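Local coordinates for carbohydrate deacetylase Agd3 (Neosartorya fumigata, PDB 6NWZ), which probably removes acetyl groups from the N-acetylated sugars of the exopolysaccharide galactosaminogalactan, as a zinc-binding carbohydrate deacetylase required for biofilm formation, at residues A[157-162]-A[291-296]; A[121-124]-A[130-133]; A[286-291]-A[576-581]. All blocks are in the same frame, centred on the assembly; numbering follows the deposited sequence.

Interaction 1: residues A[157-162]-A[291-296]; sequences GLKTGA and KMNPGS
The ammonium of Lys159 meets the amide oxygen of Asn293 in a single hydrogen bond. Lys159 NZ donates to Asn293 OD1 over 3.2 Å. The donor stands at a C=O...N angle of 139° and is tilted from the amide plane by 17°. The two side chains come from opposite directions. The straight chain of Lys159 beyond CG carries the ammonium across to the other loop.

Bonds to the main chain hold both polar ends from outside the pair. Lys159 NZ also donates to Val582 O. Asn293 ND2 donates to Val585 O and Trp587 O, which fixes the amide and presents OD1 to the lysine.

Each partner also sits in a type II turn. Lys159 begins the turn that ends at Ala162, and Asn293 begins the one that ends at Ser296. In the second turn Asn293 O accepts from Ser296 N at 3.3 Å and from Ser296 OG at 2.8 Å.

The loop 157-162 precedes strand 164-165 in the CBM87 region. The loop 291-296 links helix 275-289 to strand 300-304 in the deacetylase region. Between them runs the end of helix 569-584 with the chain that follows it.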
loop_
_atom_site.group_PDB
_atom_site.type_symbol
_atom_site.label_atom_id
_atom_site.label_comp_id
_atom_site.label_asym_id
_atom_site.label_seq_id
_atom_site.Cartn_x
_atom_site.Cartn_y
_atom_site.Cartn_z
ATOM N N GLY A 157 2.761 14.209 -10.051
ATOM C CA GLY A 157 1.520 13.664 -10.561
ATOM C C GLY A 157 0.287 14.030 -9.774
ATOM O O GLY A 157 -0.728 13.331 -9.868
ATOM N N LEU A 158 0.340 15.104 -8.993
ATOM C CA LEU A 158 -0.821 15.542 -8.233
ATOM C C LEU A 158 -1.729 16.382 -9.122
ATOM O O LEU A 158 -1.257 17.258 -9.854
ATOM C CB LEU A 158 -0.382 16.339 -7.007
ATOM C CG LEU A 158 0.633 15.641 -6.102
ATOM C CD1 LEU A 158 0.976 16.510 -4.901
ATOM C CD2 LEU A 158 0.097 14.295 -5.656
ATOM N N LYS A 159 -3.028 16.106 -9.067
ATOM C CA LYS A 159 -3.996 16.832 -9.881
ATOM C C LYS A 159 -4.380 18.129 -9.180
ATOM O O LYS A 159 -4.883 18.112 -8.050
ATOM C CB LYS A 159 -5.222 15.962 -10.161
ATOM C CG LYS A 159 -4.936 14.881 -11.194
ATOM C CD LYS A 159 -6.143 14.026 -11.543
ATOM C CE LYS A 159 -5.755 12.968 -12.582
ATOM N NZ LYS A 159 -6.833 11.978 -12.882
ATOM N N THR A 160 -4.137 19.247 -9.856
ATOM C CA THR A 160 -4.375 20.566 -9.287
ATOM C C THR A 160 -5.864 20.798 -9.049
ATOM O O THR A 160 -6.711 20.386 -9.846
ATOM C CB THR A 160 -3.818 21.641 -10.226
ATOM O OG1 THR A 160 -2.517 21.247 -10.686
ATOM C CG2 THR A 160 -3.712 22.979 -9.520
ATOM N N GLY A 161 -6.179 21.461 -7.937
ATOM C CA GLY A 161 -7.533 21.871 -7.640
ATOM C C GLY A 161 -8.385 20.846 -6.924
ATOM O O GLY A 161 -9.486 21.188 -6.473
ATOM N N ALA A 162 -7.926 19.605 -6.807
ATOM C CA ALA A 162 -8.712 18.579 -6.135
ATOM C C ALA A 162 -8.663 18.806 -4.631
ATOM O O ALA A 162 -7.577 18.872 -4.045
ATOM C CB ALA A 162 -8.189 17.192 -6.495
ATOM N N LYS A 291 -11.497 3.438 -16.358
ATOM C CA LYS A 291 -11.620 4.577 -15.456
ATOM C C LYS A 291 -10.290 4.981 -14.835
ATOM O O LYS A 291 -10.222 6.017 -14.168
ATOM C CB LYS A 291 -12.620 4.269 -14.337
ATOM C CG LYS A 291 -14.032 4.017 -14.821
ATOM C CD LYS A 291 -15.006 3.961 -13.657
ATOM C CE LYS A 291 -16.431 3.812 -14.163
ATOM N NZ LYS A 291 -17.434 3.855 -13.063
ATOM N N MET A 292 -9.245 4.194 -15.030
ATOM C CA MET A 292 -7.977 4.437 -14.370
ATOM C C MET A 292 -7.064 5.262 -15.263
ATOM O O MET A 292 -7.248 5.338 -16.478
ATOM C CB MET A 292 -7.312 3.113 -14.007
ATOM C CG MET A 292 -8.252 2.172 -13.301
ATOM S SD MET A 292 -7.463 0.636 -12.819
ATOM C CE MET A 292 -8.657 0.058 -11.613
ATOM N N ASN A 293 -6.069 5.890 -14.637
ATOM C CA ASN A 293 -5.130 6.709 -15.379
ATOM C C ASN A 293 -4.341 5.838 -16.354
ATOM O O ASN A 293 -4.238 4.623 -16.174
ATOM C CB ASN A 293 -4.180 7.430 -14.426
ATOM C CG ASN A 293 -4.903 8.327 -13.449
ATOM O OD1 ASN A 293 -5.689 9.191 -13.843
ATOM N ND2 ASN A 293 -4.650 8.124 -12.160
ATOM N N PRO A 294 -3.787 6.442 -17.405
ATOM C CA PRO A 294 -3.000 5.666 -18.366
ATOM C C PRO A 294 -1.888 4.885 -17.681
ATOM O O PRO A 294 -1.326 5.311 -16.670
ATOM C CB PRO A 294 -2.439 6.738 -19.306
ATOM C CG PRO A 294 -3.471 7.810 -19.276
ATOM C CD PRO A 294 -3.990 7.831 -17.858
ATOM N N GLY A 295 -1.574 3.727 -18.249
ATOM C CA GLY A 295 -0.573 2.854 -17.687
ATOM C C GLY A 295 -1.093 1.875 -16.666
ATOM O O GLY A 295 -0.321 1.024 -16.199
ATOM N N SER A 296 -2.374 1.960 -16.312
ATOM C CA SER A 296 -2.955 1.080 -15.314
ATOM C C SER A 296 -3.229 -0.303 -15.896
ATOM O O SER A 296 -3.199 -0.524 -17.110
ATOM C CB SER A 296 -4.247 1.672 -14.757
ATOM O OG SER A 296 -3.997 2.834 -13.991
#

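Interaction 2: residues A[121-124]-A[130-133]; sequences VYPG and SAVN
This is a small apolar contact with a bridging water, between Tyr122 and Pro123 on one side and Ala131 on the other. It lies in the CBM87 region, its centre about 34 Å from the centre of the chain. Residues 121-124 belong to the loop that follows strand 115-119. The chain then turns back, and Ser130 and Ala131 lie on the short strand 129-131.

The methyl group of Ala131 is the centre of the contact. Pro123 CG packs on Ala131 CB at 3.7 Å. The phenol end of Tyr122 comes to the same methyl, with Tyr122 CZ at 3.6 Å from Ala131 CB. The methyl meets the ring obliquely. Tyr122 CG is anti to the backbone N, with chi1 179°, and this carries the phenol across to the strand. Pro123 also packs against its own neighbour. Pro123 CD lies over one face of the Tyr122 ring, nearer its edge than its middle, 3.5 Å from the plane.

The polar part runs through one water. Ala131 N donates to it over 2.9 Å. Tyr122 OH lies 3.3 Å from the same water. Ser130 on the strand bonds by its backbone to Thr175 of strand 174-176, and Val132 just after it to Pro173.

Other residues extend the cluster. Tyr172 meets the Tyr122 ring edge-to-face and also touches Pro123. Phe215 and Ala174 pack on the proline as well.

No direct hydrogen bond joins the two segments, and no charged group is among the touching residues. Their cohesion therefore comes from burying the proline ring and the alanine methyl, while the water serves the Ala131 amide and links it to the phenol.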
loop_
_atom_site.group_PDB
_atom_site.type_symbol
_atom_site.label_atom_id
_atom_site.label_comp_id
_atom_site.label_asym_id
_atom_site.label_seq_id
_atom_site.Cartn_x
_atom_site.Cartn_y
_atom_site.Cartn_z
ATOM N N VAL A 121 4.517 24.394 10.659
ATOM C CA VAL A 121 5.105 25.649 11.104
ATOM C C VAL A 121 4.053 26.749 11.042
ATOM O O VAL A 121 3.124 26.714 10.227
ATOM C CB VAL A 121 6.352 26.036 10.274
ATOM C CG1 VAL A 121 7.439 24.984 10.428
ATOM C CG2 VAL A 121 5.990 26.230 8.809
ATOM N N TYR A 122 4.206 27.726 11.928
ATOM C CA TYR A 122 3.301 28.868 11.984
ATOM C C TYR A 122 3.760 29.930 10.991
ATOM O O TYR A 122 4.959 30.216 10.916
ATOM C CB TYR A 122 3.264 29.437 13.406
ATOM C CG TYR A 122 2.374 30.651 13.587
ATOM C CD1 TYR A 122 1.012 30.513 13.831
ATOM C CD2 TYR A 122 2.902 31.936 13.533
ATOM C CE1 TYR A 122 0.194 31.630 14.003
ATOM C CE2 TYR A 122 2.096 33.055 13.704
ATOM C CZ TYR A 122 0.746 32.897 13.939
ATOM O OH TYR A 122 -0.048 34.009 14.110
ATOM N N PRO A 123 2.846 30.523 10.207
ATOM C CA PRO A 123 3.266 31.498 9.188
ATOM C C PRO A 123 3.921 32.731 9.788
ATOM O O PRO A 123 3.286 33.510 10.504
ATOM C CB PRO A 123 1.957 31.850 8.470
ATOM C CG PRO A 123 0.877 31.493 9.432
ATOM C CD PRO A 123 1.390 30.313 10.205
ATOM N N GLY A 124 5.204 32.912 9.489
ATOM C CA GLY A 124 5.956 34.030 9.994
ATOM C C GLY A 124 6.878 34.591 8.936
ATOM O O GLY A 124 6.878 34.143 7.784
ATOM N N SER A 130 2.324 35.937 6.740
ATOM C CA SER A 130 1.788 36.262 8.050
ATOM C C SER A 130 0.441 35.581 8.221
ATOM O O SER A 130 -0.290 35.358 7.251
ATOM C CB SER A 130 1.620 37.764 8.242
ATOM O OG SER A 130 0.919 38.318 7.142
ATOM N N ALA A 131 0.119 35.255 9.466
ATOM C CA ALA A 131 -1.158 34.624 9.750
ATOM C C ALA A 131 -2.294 35.616 9.549
ATOM O O ALA A 131 -2.189 36.788 9.925
ATOM C CB ALA A 131 -1.180 34.085 11.177
ATOM N N VAL A 132 -3.388 35.142 8.949
ATOM C CA VAL A 132 -4.619 35.916 8.897
ATOM C C VAL A 132 -5.151 36.184 10.297
ATOM O O VAL A 132 -6.076 36.986 10.463
ATOM C CB VAL A 132 -5.666 35.186 8.020
ATOM C CG1 VAL A 132 -6.807 36.105 7.656
ATOM C CG2 VAL A 132 -5.021 34.662 6.751
ATOM N N ASN A 133 -4.569 35.510 11.299
ATOM C CA ASN A 133 -4.735 35.677 12.743
ATOM C C ASN A 133 -5.767 34.693 13.276
ATOM O O ASN A 133 -6.972 34.958 13.237
ATOM C CB ASN A 133 -5.103 37.116 13.136
ATOM C CG ASN A 133 -3.880 37.966 13.499
ATOM O OD1 ASN A 133 -2.764 37.698 13.054
ATOM N ND2 ASN A 133 -4.095 38.999 14.314
HETATM O O HOH W 1 1.190 36.198 11.975
#

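Interaction 3: residues A[286-291]-A[576-581]; sequences PTINAK and TIVQEF
Lys291 NZ and Gln579 NE2 meet at one carboxylate oxygen, Glu575 OE1, which lies just before 576-581 on the same helix. The lysine pairs with this oxygen in a salt bridge, and the glutamine donates a hydrogen bond to it. The two nitrogens lie 3.5 Å apart, Lys291 NZ to Gln579 NE2, and do not bond each other. Both are donors, and the shared carboxylate oxygen brings them together. It would probably also offset the lysine charge.

The two side chains cross obliquely. Both are extended beyond CG. Glu575 stands one helical turn before Gln579. The extended glutamine leans back toward the start of its own helix, while the lysine comes over from the chain just after helix 275-289. Asn561 ND2 donates to Gln579 OE1, so both ends of the amide are engaged.

Beside this polar pair lies an apolar one. Ile288 and Val578 reach toward each other tip to tip, with Ile288 CD1 4.0 Å from Val578 CB and also from Val578 CG1. In Ile288, CG1 is anti to the backbone N (chi1 -168°), and with chi2 64° this brings CD1 to the valine.

The contact joins helix 275-289 to helix 569-584 in the deacetylase region. The first helix lies in the connection between the parallel strands 252-257 and 300-304. The second also packs on helix 520-536, through Thr576, Ile577 and Glu580.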
loop_
_atom_site.group_PDB
_atom_site.type_symbol
_atom_site.label_atom_id
_atom_site.label_comp_id
_atom_site.label_asym_id
_atom_site.label_seq_id
_atom_site.Cartn_x
_atom_site.Cartn_y
_atom_site.Cartn_z
ATOM N N PRO A 286 -13.137 -4.672 -17.625
ATOM C CA PRO A 286 -12.699 -3.633 -18.572
ATOM C C PRO A 286 -13.321 -2.274 -18.305
ATOM O O PRO A 286 -12.698 -1.246 -18.601
ATOM C CB PRO A 286 -13.125 -4.193 -19.938
ATOM C CG PRO A 286 -14.144 -5.231 -19.638
ATOM C CD PRO A 286 -13.745 -5.815 -18.327
ATOM N N THR A 287 -14.528 -2.239 -17.736
ATOM C CA THR A 287 -15.175 -0.965 -17.440
ATOM C C THR A 287 -14.385 -0.170 -16.407
ATOM O O THR A 287 -14.143 1.030 -16.584
ATOM C CB THR A 287 -16.600 -1.209 -16.946
ATOM O OG1 THR A 287 -17.354 -1.875 -17.967
ATOM C CG2 THR A 287 -17.271 0.108 -16.587
ATOM N N ILE A 288 -13.984 -0.821 -15.314
ATOM C CA ILE A 288 -13.239 -0.123 -14.271
ATOM C C ILE A 288 -11.809 0.150 -14.723
ATOM O O ILE A 288 -11.193 1.135 -14.295
ATOM C CB ILE A 288 -13.291 -0.918 -12.948
ATOM C CG1 ILE A 288 -12.768 -0.076 -11.782
ATOM C CG2 ILE A 288 -12.507 -2.222 -13.054
ATOM C CD1 ILE A 288 -13.602 1.146 -11.489
ATOM N N ASN A 289 -11.263 -0.690 -15.609
ATOM C CA ASN A 289 -9.933 -0.422 -16.150
ATOM C C ASN A 289 -9.908 0.884 -16.933
ATOM O O ASN A 289 -8.968 1.675 -16.803
ATOM C CB ASN A 289 -9.473 -1.585 -17.027
ATOM C CG ASN A 289 -8.746 -2.658 -16.237
ATOM O OD1 ASN A 289 -7.522 -2.628 -16.104
ATOM N ND2 ASN A 289 -9.501 -3.608 -15.698
ATOM N N ALA A 290 -10.937 1.132 -17.745
ATOM C CA ALA A 290 -11.003 2.366 -18.517
ATOM C C ALA A 290 -11.254 3.601 -17.657
ATOM O O ALA A 290 -11.240 4.715 -18.189
ATOM C CB ALA A 290 -12.089 2.253 -19.587
ATOM N N LYS A 291 -11.497 3.438 -16.358
ATOM C CA LYS A 291 -11.620 4.577 -15.456
ATOM C C LYS A 291 -10.290 4.981 -14.835
ATOM O O LYS A 291 -10.222 6.017 -14.168
ATOM C CB LYS A 291 -12.620 4.269 -14.337
ATOM C CG LYS A 291 -14.032 4.017 -14.821
ATOM C CD LYS A 291 -15.006 3.961 -13.657
ATOM C CE LYS A 291 -16.431 3.812 -14.163
ATOM N NZ LYS A 291 -17.434 3.855 -13.063
ATOM N N THR A 576 -15.525 3.029 -5.550
ATOM C CA THR A 576 -15.249 4.135 -4.640
ATOM C C THR A 576 -13.755 4.413 -4.555
ATOM O O THR A 576 -13.322 5.570 -4.612
ATOM C CB THR A 576 -15.819 3.820 -3.258
ATOM O OG1 THR A 576 -17.248 3.751 -3.341
ATOM C CG2 THR A 576 -15.401 4.878 -2.237
ATOM N N ILE A 577 -12.950 3.358 -4.447
ATOM C CA ILE A 577 -11.520 3.530 -4.228
ATOM C C ILE A 577 -10.835 4.026 -5.498
ATOM O O ILE A 577 -10.025 4.961 -5.456
ATOM C CB ILE A 577 -10.913 2.212 -3.713
ATOM C CG1 ILE A 577 -10.898 2.199 -2.183
ATOM C CG2 ILE A 577 -9.518 1.982 -4.267
ATOM C CD1 ILE A 577 -12.267 2.340 -1.535
ATOM N N VAL A 578 -11.168 3.433 -6.649
ATOM C CA VAL A 578 -10.496 3.788 -7.897
ATOM C C VAL A 578 -10.821 5.219 -8.302
ATOM O O VAL A 578 -9.935 5.979 -8.711
ATOM C CB VAL A 578 -10.875 2.795 -9.009
ATOM C CG1 VAL A 578 -10.368 3.299 -10.353
ATOM C CG2 VAL A 578 -10.322 1.404 -8.704
ATOM N N GLN A 579 -12.091 5.610 -8.204
ATOM C CA GLN A 579 -12.480 6.951 -8.626
ATOM C C GLN A 579 -11.833 8.024 -7.757
ATOM O O GLN A 579 -11.441 9.083 -8.260
ATOM C CB GLN A 579 -14.001 7.084 -8.614
ATOM C CG GLN A 579 -14.687 6.202 -9.646
ATOM C CD GLN A 579 -16.186 6.395 -9.678
ATOM O OE1 GLN A 579 -16.688 7.502 -9.486
ATOM N NE2 GLN A 579 -16.915 5.312 -9.919
ATOM N N GLU A 580 -11.705 7.771 -6.455
ATOM C CA GLU A 580 -11.064 8.754 -5.589
ATOM C C GLU A 580 -9.569 8.840 -5.868
ATOM O O GLU A 580 -9.001 9.938 -5.909
ATOM C CB GLU A 580 -11.311 8.410 -4.124
ATOM C CG GLU A 580 -10.762 9.453 -3.167
ATOM C CD GLU A 580 -11.510 10.773 -3.237
ATOM O OE1 GLU A 580 -12.593 10.834 -3.862
ATOM O OE2 GLU A 580 -11.013 11.756 -2.657
ATOM N N PHE A 581 -8.916 7.692 -6.048
ATOM C CA PHE A 581 -7.500 7.691 -6.396
ATOM C C PHE A 581 -7.248 8.492 -7.668
ATOM O O PHE A 581 -6.312 9.299 -7.732
ATOM C CB PHE A 581 -7.020 6.246 -6.548
ATOM C CG PHE A 581 -5.566 6.107 -6.895
ATOM C CD1 PHE A 581 -4.605 6.043 -5.898
ATOM C CD2 PHE A 581 -5.162 6.003 -8.219
ATOM C CE1 PHE A 581 -3.262 5.901 -6.216
ATOM C CE2 PHE A 581 -3.823 5.864 -8.544
ATOM C CZ PHE A 581 -2.874 5.811 -7.538
#

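From the N terminus, interaction 2 comes first. It closes a short loop within the CBM87 region, from strand 115-119 to strand 129-131, and is complete before either of the others opens. Interaction 1 then starts at 157-162 and reaches forward to 291-296, tying the CBM87 region to the deacetylase region. Interaction 3 opens at 286-291, before interaction 1 has closed, and ends at 576-581, so these two cross. They share Lys291, and Met292 CE packs on Val578 CG2 at 3.6 Å. The chain around Lys291, after helix 275-289, thus belongs to both. Interaction 2 stands apart, its centre about 32 Å from that of interaction 1.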